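Local coordinates for trwC protein (Escherichia coli, PDB 1ZM5), which probably cuts and rejoins one plasmid DNA strand in conjugation, this chain being the N-terminal, metal-binding relaxase domain of a longer protein that also carries helicase-like regions, at residues K108-A113 with P158-H163; I145-H150 with T162-L167. One frame throughout, in Å; residues are numbered along the deposited sequence.

Contacts 1 and 2 meet on strand 158-171 and converge on one copper ion. Helix 104-122 comes first along the sequence, then strand 145-152, and finally strand 158-171, which serves both contacts. Contact 1 lays the helix against the start of that last strand; contact 2 pairs the strand with its hairpin partner. Their centres are about 11 Å apart, they share T162 and H163, and a salt bridge from D111 to R149 ties the helix to the hairpin. The hairpin strands carry H150, H161 and H163 to that ion, beside the bound DNA and inside the relaxase domain, with the helix packed behind them; this probably helps to hold the site in place.

Contact 1: residues K108-A113 with P158-H163; sequences KAHDRA and PQLHTH. With CU (copper (II) ion), chain D; nucleotides of chain A.
The imidazole of H110 has the side chain of L160 over one face and the hydroxyl of T162 at its edge. L160 CG sits 4.0 Å from the ring centroid, almost on the ring normal, in a CH-pi contact. At the rim, H110 NE2 and T162 OG1 are 2.8 Å apart and share a hydrogen bond, somewhat bent at 147°, in which either could be the donor. H110 CG lies trans to the backbone N (chi1 168°), which extends the ring from the helix toward the strand. Its ND1 bonds to the hydroxyl of Y196, and a partner on each nitrogen probably holds the ring in this rotation. Replacing H110 with an alanine would probably leave the T162 and Y196 hydroxyls without this shared mate and open a gap beside L160. T162 OG1 also meets a water at 2.6 Å, and that water donates to D111 OD1, bridging helix and strand a second time, while D111 OD2 forms a salt bridge with R149 of strand 145-152.

The strand alternates in the usual way, turning H161 away from the helix. H161 ND1 donates to Q159 O at 2.7 Å; the oxygen lies in the ring plane, although the donor stands above the carbonyl plane. This bond helps to orient NE2, which binds the copper at 2.2 Å together with H163 and H150. Two residues earlier, Q159 NE2 donates to O2 of DT23 of chain A at 2.9 Å, a nearly straight bond that brings the same strand to the DNA.

Segment 108-113 of helix 104-122 runs at 32° to segment 158-163 of strand 158-171, with helix 189-206 packed against A109 and A113, while H161 rests on strand 81-89 and L160 on R149.

Contact 2: residues I145-H150 with T162-L167; sequences IGKFRH and THAVIL. With CU (copper (II) ion), chain D.
Residues I145-H150 and T162-L167 pair as the two antiparallel strands of a beta hairpin in the main sheet, buried between helices 104-122 and 52-60. G146 with V165 and F148 with H163 are the hydrogen-bonded pairs, each joined by two backbone bonds: G146 N reaches V165 O at 3.0 Å, and H163 N reaches F148 O at 2.8 Å. The non-hydrogen-bonded pairs alternate with them (I145 with I166, K147 with A164, R149 with T162), and alpha C-H groups add weaker contacts, such as T162 CA to F148 O at 3.1 Å.

One face carries I145, K147, R149, T162, A164 and I166 and looks to helix 104-122; there I145 CG2 touches A164 CB at 4.2 Å. On the other, F148 turns its ring edge to V165, CE1 meeting CG2 at 4.1 Å. That ring leans over G146, where a beta carbon would be crowded.

At the H150 end the hairpin becomes a metal site, the histidine triad of the HUH relaxases, completed by H161. H163 NE2 binds the copper at 2.2 Å and H150 ND1 at a longer 2.5 Å, with water a further ligand. The H150 and H163 rings are turned 62° from each other, neither stacked nor edge-to-face, and H150 ND1 comes within 3.2 Å of H163 CD2, close to the H163 ring plane. H163 leaves the sheet on the F148 face, and CG anti to the carbonyl carbon (chi1 -69°) sends its ring toward H150 and the copper. Second-shell bonds orient both ligands: H150 NE2 to the backbone oxygen of Y18, and H163 ND1 to the T87 hydroxyl.

Contact 1: residues K108-A113 with P158-H163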
loop_
_atom_site.group_PDB
_atom_site.type_symbol
_atom_site.label_atom_id
_atom_site.label_comp_id
_atom_site.label_asym_id
_atom_site.label_seq_id
_atom_site.Cartn_x
_atom_site.Cartn_y
_atom_site.Cartn_z
ATOM N N LYS B 108 -13.992 0.705 -5.361
ATOM C CA LYS B 108 -13.741 -0.261 -6.423
ATOM C C LYS B 108 -12.730 0.331 -7.405
ATOM O O LYS B 108 -11.864 -0.373 -7.919
ATOM C CB LYS B 108 -15.058 -0.616 -7.131
ATOM C CG LYS B 108 -14.985 -1.861 -8.023
ATOM C CD LYS B 108 -16.354 -2.229 -8.605
ATOM C CE LYS B 108 -17.370 -2.581 -7.506
ATOM N NZ LYS B 108 -18.732 -2.892 -8.045
ATOM N N ALA B 109 -12.842 1.633 -7.642
ATOM C CA ALA B 109 -11.941 2.339 -8.545
ATOM C C ALA B 109 -10.520 2.162 -8.040
ATOM O O ALA B 109 -9.611 1.815 -8.797
ATOM C CB ALA B 109 -12.305 3.828 -8.588
ATOM N N HIS B 110 -10.350 2.406 -6.745
ATOM C CA HIS B 110 -9.064 2.281 -6.077
ATOM C C HIS B 110 -8.561 0.843 -6.157
ATOM O O HIS B 110 -7.399 0.609 -6.471
ATOM C CB HIS B 110 -9.206 2.713 -4.615
ATOM C CG HIS B 110 -8.028 2.362 -3.761
ATOM N ND1 HIS B 110 -6.844 3.065 -3.798
ATOM C CD2 HIS B 110 -7.847 1.366 -2.862
ATOM C CE1 HIS B 110 -5.981 2.515 -2.959
ATOM N NE2 HIS B 110 -6.565 1.481 -2.379
ATOM N N ASP B 111 -9.429 -0.125 -5.883
ATOM C CA ASP B 111 -9.006 -1.520 -5.936
ATOM C C ASP B 111 -8.555 -1.935 -7.331
ATOM O O ASP B 111 -7.620 -2.718 -7.473
ATOM C CB ASP B 111 -10.116 -2.455 -5.449
ATOM C CG ASP B 111 -10.475 -2.225 -3.992
ATOM O OD1 ASP B 111 -9.587 -1.814 -3.207
ATOM O OD2 ASP B 111 -11.647 -2.470 -3.631
ATOM N N ARG B 112 -9.206 -1.412 -8.362
ATOM C CA ARG B 112 -8.802 -1.752 -9.721
ATOM C C ARG B 112 -7.463 -1.096 -10.023
ATOM O O ARG B 112 -6.540 -1.751 -10.502
ATOM C CB ARG B 112 -9.850 -1.289 -10.733
ATOM C CG ARG B 112 -11.123 -2.088 -10.675
ATOM C CD ARG B 112 -12.226 -1.419 -11.460
ATOM N NE ARG B 112 -13.461 -2.195 -11.397
ATOM C CZ ARG B 112 -14.640 -1.751 -11.815
ATOM N NH1 ARG B 112 -14.743 -0.530 -12.323
ATOM N NH2 ARG B 112 -15.713 -2.532 -11.739
ATOM N N ALA B 113 -7.347 0.195 -9.727
ATOM C CA ALA B 113 -6.096 0.895 -9.977
ATOM C C ALA B 113 -4.967 0.093 -9.328
ATOM O O ALA B 113 -3.909 -0.114 -9.927
ATOM C CB ALA B 113 -6.153 2.315 -9.402
ATOM N N PRO B 158 -9.737 10.503 7.005
ATOM C CA PRO B 158 -10.067 9.529 5.958
ATOM C C PRO B 158 -8.772 9.351 5.148
ATOM O O PRO B 158 -8.163 10.341 4.716
ATOM C CB PRO B 158 -11.137 10.247 5.134
ATOM C CG PRO B 158 -11.778 11.154 6.116
ATOM C CD PRO B 158 -10.606 11.688 6.908
ATOM N N GLN B 159 -8.354 8.109 4.937
ATOM C CA GLN B 159 -7.115 7.844 4.208
ATOM C C GLN B 159 -7.211 6.496 3.518
ATOM O O GLN B 159 -6.775 5.476 4.054
ATOM C CB GLN B 159 -5.932 7.857 5.195
ATOM C CG GLN B 159 -4.539 7.645 4.596
ATOM C CD GLN B 159 -4.190 8.627 3.487
ATOM O OE1 GLN B 159 -4.834 9.658 3.317
ATOM N NE2 GLN B 159 -3.155 8.306 2.730
ATOM N N LEU B 160 -7.780 6.495 2.319
ATOM C CA LEU B 160 -7.953 5.260 1.571
ATOM C C LEU B 160 -6.624 4.737 1.055
ATOM O O LEU B 160 -5.943 5.386 0.258
ATOM C CB LEU B 160 -8.934 5.468 0.400
ATOM C CG LEU B 160 -9.183 4.261 -0.528
ATOM C CD1 LEU B 160 -9.730 3.092 0.271
ATOM C CD2 LEU B 160 -10.163 4.641 -1.627
ATOM N N HIS B 161 -6.240 3.561 1.524
ATOM C CA HIS B 161 -4.996 2.981 1.057
ATOM C C HIS B 161 -4.958 1.472 1.183
ATOM O O HIS B 161 -5.707 0.869 1.959
ATOM C CB HIS B 161 -3.795 3.609 1.774
ATOM C CG HIS B 161 -3.733 3.332 3.245
ATOM N ND1 HIS B 161 -4.592 3.914 4.153
ATOM C CD2 HIS B 161 -2.870 2.582 3.973
ATOM C CE1 HIS B 161 -4.257 3.542 5.375
ATOM N NE2 HIS B 161 -3.215 2.735 5.293
ATOM N N THR B 162 -4.094 0.861 0.388
ATOM C CA THR B 162 -3.950 -0.578 0.409
ATOM C C THR B 162 -2.484 -0.925 0.566
ATOM O O THR B 162 -1.602 -0.278 -0.013
ATOM C CB THR B 162 -4.442 -1.233 -0.905
ATOM O OG1 THR B 162 -5.820 -0.908 -1.134
ATOM C CG2 THR B 162 -4.271 -2.738 -0.837
ATOM N N HIS B 163 -2.239 -1.946 1.372
ATOM C CA HIS B 163 -0.909 -2.464 1.599
ATOM C C HIS B 163 -0.818 -3.705 0.715
ATOM O O HIS B 163 -1.522 -4.690 0.942
ATOM C CB HIS B 163 -0.749 -2.864 3.059
ATOM C CG HIS B 163 -0.734 -1.700 3.999
ATOM N ND1 HIS B 163 0.315 -0.807 4.055
ATOM C CD2 HIS B 163 -1.654 -1.264 4.893
ATOM C CE1 HIS B 163 0.038 0.135 4.940
ATOM N NE2 HIS B 163 -1.150 -0.120 5.461
HETATM CU CU CU D . -2.727 0.993 6.593
ATOM P P DT A 23 -0.978 16.518 -0.468
ATOM O OP1 DT A 23 -2.220 16.714 -1.232
ATOM O OP2 DT A 23 -0.275 17.696 0.124
ATOM O "O5'" DT A 23 -1.253 15.441 0.680
ATOM C "C5'" DT A 23 -2.288 15.640 1.670
ATOM C "C4'" DT A 23 -2.962 14.321 1.980
ATOM O "O4'" DT A 23 -3.217 13.665 0.727
ATOM C "C3'" DT A 23 -2.202 13.319 2.866
ATOM O "O3'" DT A 23 -3.084 13.166 4.008
ATOM C "C2'" DT A 23 -2.525 11.967 2.240
ATOM C "C1'" DT A 23 -3.047 12.275 0.845
ATOM N N1 DT A 23 -2.402 11.799 -0.379
ATOM C C2 DT A 23 -2.089 10.467 -0.528
ATOM O O2 DT A 23 -2.173 9.651 0.373
ATOM N N3 DT A 23 -1.673 10.124 -1.792
ATOM C C4 DT A 23 -1.525 10.964 -2.878
ATOM O O4 DT A 23 -1.179 10.511 -3.953
ATOM C C5 DT A 23 -1.807 12.354 -2.628
ATOM C C7 DT A 23 -1.647 13.341 -3.740
ATOM C C6 DT A 23 -2.208 12.700 -1.404
HETATM O O HOH W 1 -7.018 -2.694 -2.659
HETATM O O HOH W 2 -1.160 2.491 6.860
#

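Contact 2: residues I145-H150 with T162-L167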
loop_
_atom_site.group_PDB
_atom_site.type_symbol
_atom_site.label_atom_id
_atom_site.label_comp_id
_atom_site.label_asym_id
_atom_site.label_seq_id
_atom_site.Cartn_x
_atom_site.Cartn_y
_atom_site.Cartn_z
ATOM N N ILE B 145 0.755 -12.228 -3.647
ATOM C CA ILE B 145 0.490 -10.966 -2.971
ATOM C C ILE B 145 -0.709 -10.943 -2.053
ATOM O O ILE B 145 -1.795 -11.375 -2.425
ATOM C CB ILE B 145 0.273 -9.818 -4.006
ATOM C CG1 ILE B 145 1.360 -9.860 -5.083
ATOM C CG2 ILE B 145 0.288 -8.467 -3.309
ATOM C CD1 ILE B 145 1.089 -8.927 -6.246
ATOM N N GLY B 146 -0.504 -10.406 -0.857
ATOM C CA GLY B 146 -1.599 -10.262 0.078
ATOM C C GLY B 146 -1.960 -8.783 0.075
ATOM O O GLY B 146 -1.117 -7.948 0.398
ATOM N N LYS B 147 -3.189 -8.447 -0.303
ATOM C CA LYS B 147 -3.615 -7.048 -0.341
ATOM C C LYS B 147 -4.558 -6.724 0.809
ATOM O O LYS B 147 -5.549 -7.420 1.021
ATOM C CB LYS B 147 -4.309 -6.734 -1.669
ATOM C CG LYS B 147 -3.399 -6.866 -2.884
ATOM C CD LYS B 147 -4.142 -6.557 -4.175
ATOM C CE LYS B 147 -5.276 -7.546 -4.420
ATOM N NZ LYS B 147 -6.092 -7.225 -5.628
ATOM N N PHE B 148 -4.243 -5.661 1.543
ATOM C CA PHE B 148 -5.052 -5.246 2.681
ATOM C C PHE B 148 -5.463 -3.784 2.505
ATOM O O PHE B 148 -4.614 -2.904 2.386
ATOM C CB PHE B 148 -4.251 -5.432 3.984
ATOM C CG PHE B 148 -3.614 -6.800 4.118
ATOM C CD1 PHE B 148 -2.356 -7.055 3.592
ATOM C CD2 PHE B 148 -4.302 -7.846 4.719
ATOM C CE1 PHE B 148 -1.789 -8.336 3.657
ATOM C CE2 PHE B 148 -3.747 -9.133 4.790
ATOM C CZ PHE B 148 -2.490 -9.375 4.258
ATOM N N ARG B 149 -6.768 -3.532 2.483
ATOM C CA ARG B 149 -7.287 -2.179 2.313
ATOM C C ARG B 149 -7.641 -1.571 3.671
ATOM O O ARG B 149 -8.283 -2.217 4.502
ATOM C CB ARG B 149 -8.524 -2.207 1.412
ATOM C CG ARG B 149 -9.055 -0.834 0.966
ATOM C CD ARG B 149 -10.291 -1.009 0.080
ATOM N NE ARG B 149 -11.265 -1.845 0.764
ATOM C CZ ARG B 149 -12.096 -2.692 0.166
ATOM N NH1 ARG B 149 -12.937 -3.408 0.899
ATOM N NH2 ARG B 149 -12.095 -2.825 -1.154
ATOM N N HIS B 150 -7.210 -0.332 3.889
ATOM C CA HIS B 150 -7.472 0.374 5.133
ATOM C C HIS B 150 -8.079 1.725 4.789
ATOM O O HIS B 150 -8.002 2.152 3.638
ATOM C CB HIS B 150 -6.178 0.513 5.929
ATOM C CG HIS B 150 -5.629 -0.801 6.387
ATOM N ND1 HIS B 150 -4.296 -0.993 6.689
ATOM C CD2 HIS B 150 -6.234 -1.998 6.579
ATOM C CE1 HIS B 150 -4.108 -2.252 7.040
ATOM N NE2 HIS B 150 -5.268 -2.882 6.981
ATOM N N THR B 162 -4.094 0.861 0.388
ATOM C CA THR B 162 -3.950 -0.578 0.409
ATOM C C THR B 162 -2.484 -0.925 0.566
ATOM O O THR B 162 -1.602 -0.278 -0.013
ATOM C CB THR B 162 -4.442 -1.233 -0.905
ATOM O OG1 THR B 162 -5.820 -0.908 -1.134
ATOM C CG2 THR B 162 -4.271 -2.738 -0.837
ATOM N N HIS B 163 -2.239 -1.946 1.372
ATOM C CA HIS B 163 -0.909 -2.464 1.599
ATOM C C HIS B 163 -0.818 -3.705 0.715
ATOM O O HIS B 163 -1.522 -4.690 0.942
ATOM C CB HIS B 163 -0.749 -2.864 3.059
ATOM C CG HIS B 163 -0.734 -1.700 3.999
ATOM N ND1 HIS B 163 0.315 -0.807 4.055
ATOM C CD2 HIS B 163 -1.654 -1.264 4.893
ATOM C CE1 HIS B 163 0.038 0.135 4.940
ATOM N NE2 HIS B 163 -1.150 -0.120 5.461
ATOM N N ALA B 164 0.018 -3.651 -0.313
ATOM C CA ALA B 164 0.180 -4.802 -1.188
ATOM C C ALA B 164 1.448 -5.496 -0.712
ATOM O O ALA B 164 2.550 -5.104 -1.073
ATOM C CB ALA B 164 0.323 -4.355 -2.637
ATOM N N VAL B 165 1.298 -6.511 0.125
ATOM C CA VAL B 165 2.474 -7.198 0.621
ATOM C C VAL B 165 2.923 -8.302 -0.332
ATOM O O VAL B 165 2.303 -9.368 -0.431
ATOM C CB VAL B 165 2.234 -7.799 2.020
ATOM C CG1 VAL B 165 3.496 -8.525 2.496
ATOM C CG2 VAL B 165 1.876 -6.697 3.002
ATOM N N ILE B 166 3.997 -8.017 -1.052
ATOM C CA ILE B 166 4.543 -8.980 -1.980
ATOM C C ILE B 166 5.431 -9.882 -1.156
ATOM O O ILE B 166 6.380 -9.426 -0.513
ATOM C CB ILE B 166 5.376 -8.305 -3.068
ATOM C CG1 ILE B 166 4.509 -7.307 -3.835
ATOM C CG2 ILE B 166 5.906 -9.353 -4.033
ATOM C CD1 ILE B 166 5.277 -6.492 -4.853
ATOM N N LEU B 167 5.112 -11.166 -1.159
ATOM C CA LEU B 167 5.897 -12.116 -0.393
ATOM C C LEU B 167 7.198 -12.402 -1.127
ATOM O O LEU B 167 7.249 -12.391 -2.360
ATOM C CB LEU B 167 5.074 -13.385 -0.156
ATOM C CG LEU B 167 3.876 -13.088 0.763
ATOM C CD1 LEU B 167 2.687 -13.926 0.367
ATOM C CD2 LEU B 167 4.269 -13.340 2.215
HETATM CU CU CU D . -2.727 0.993 6.593
HETATM O O HOH W 2 -1.160 2.491 6.860
#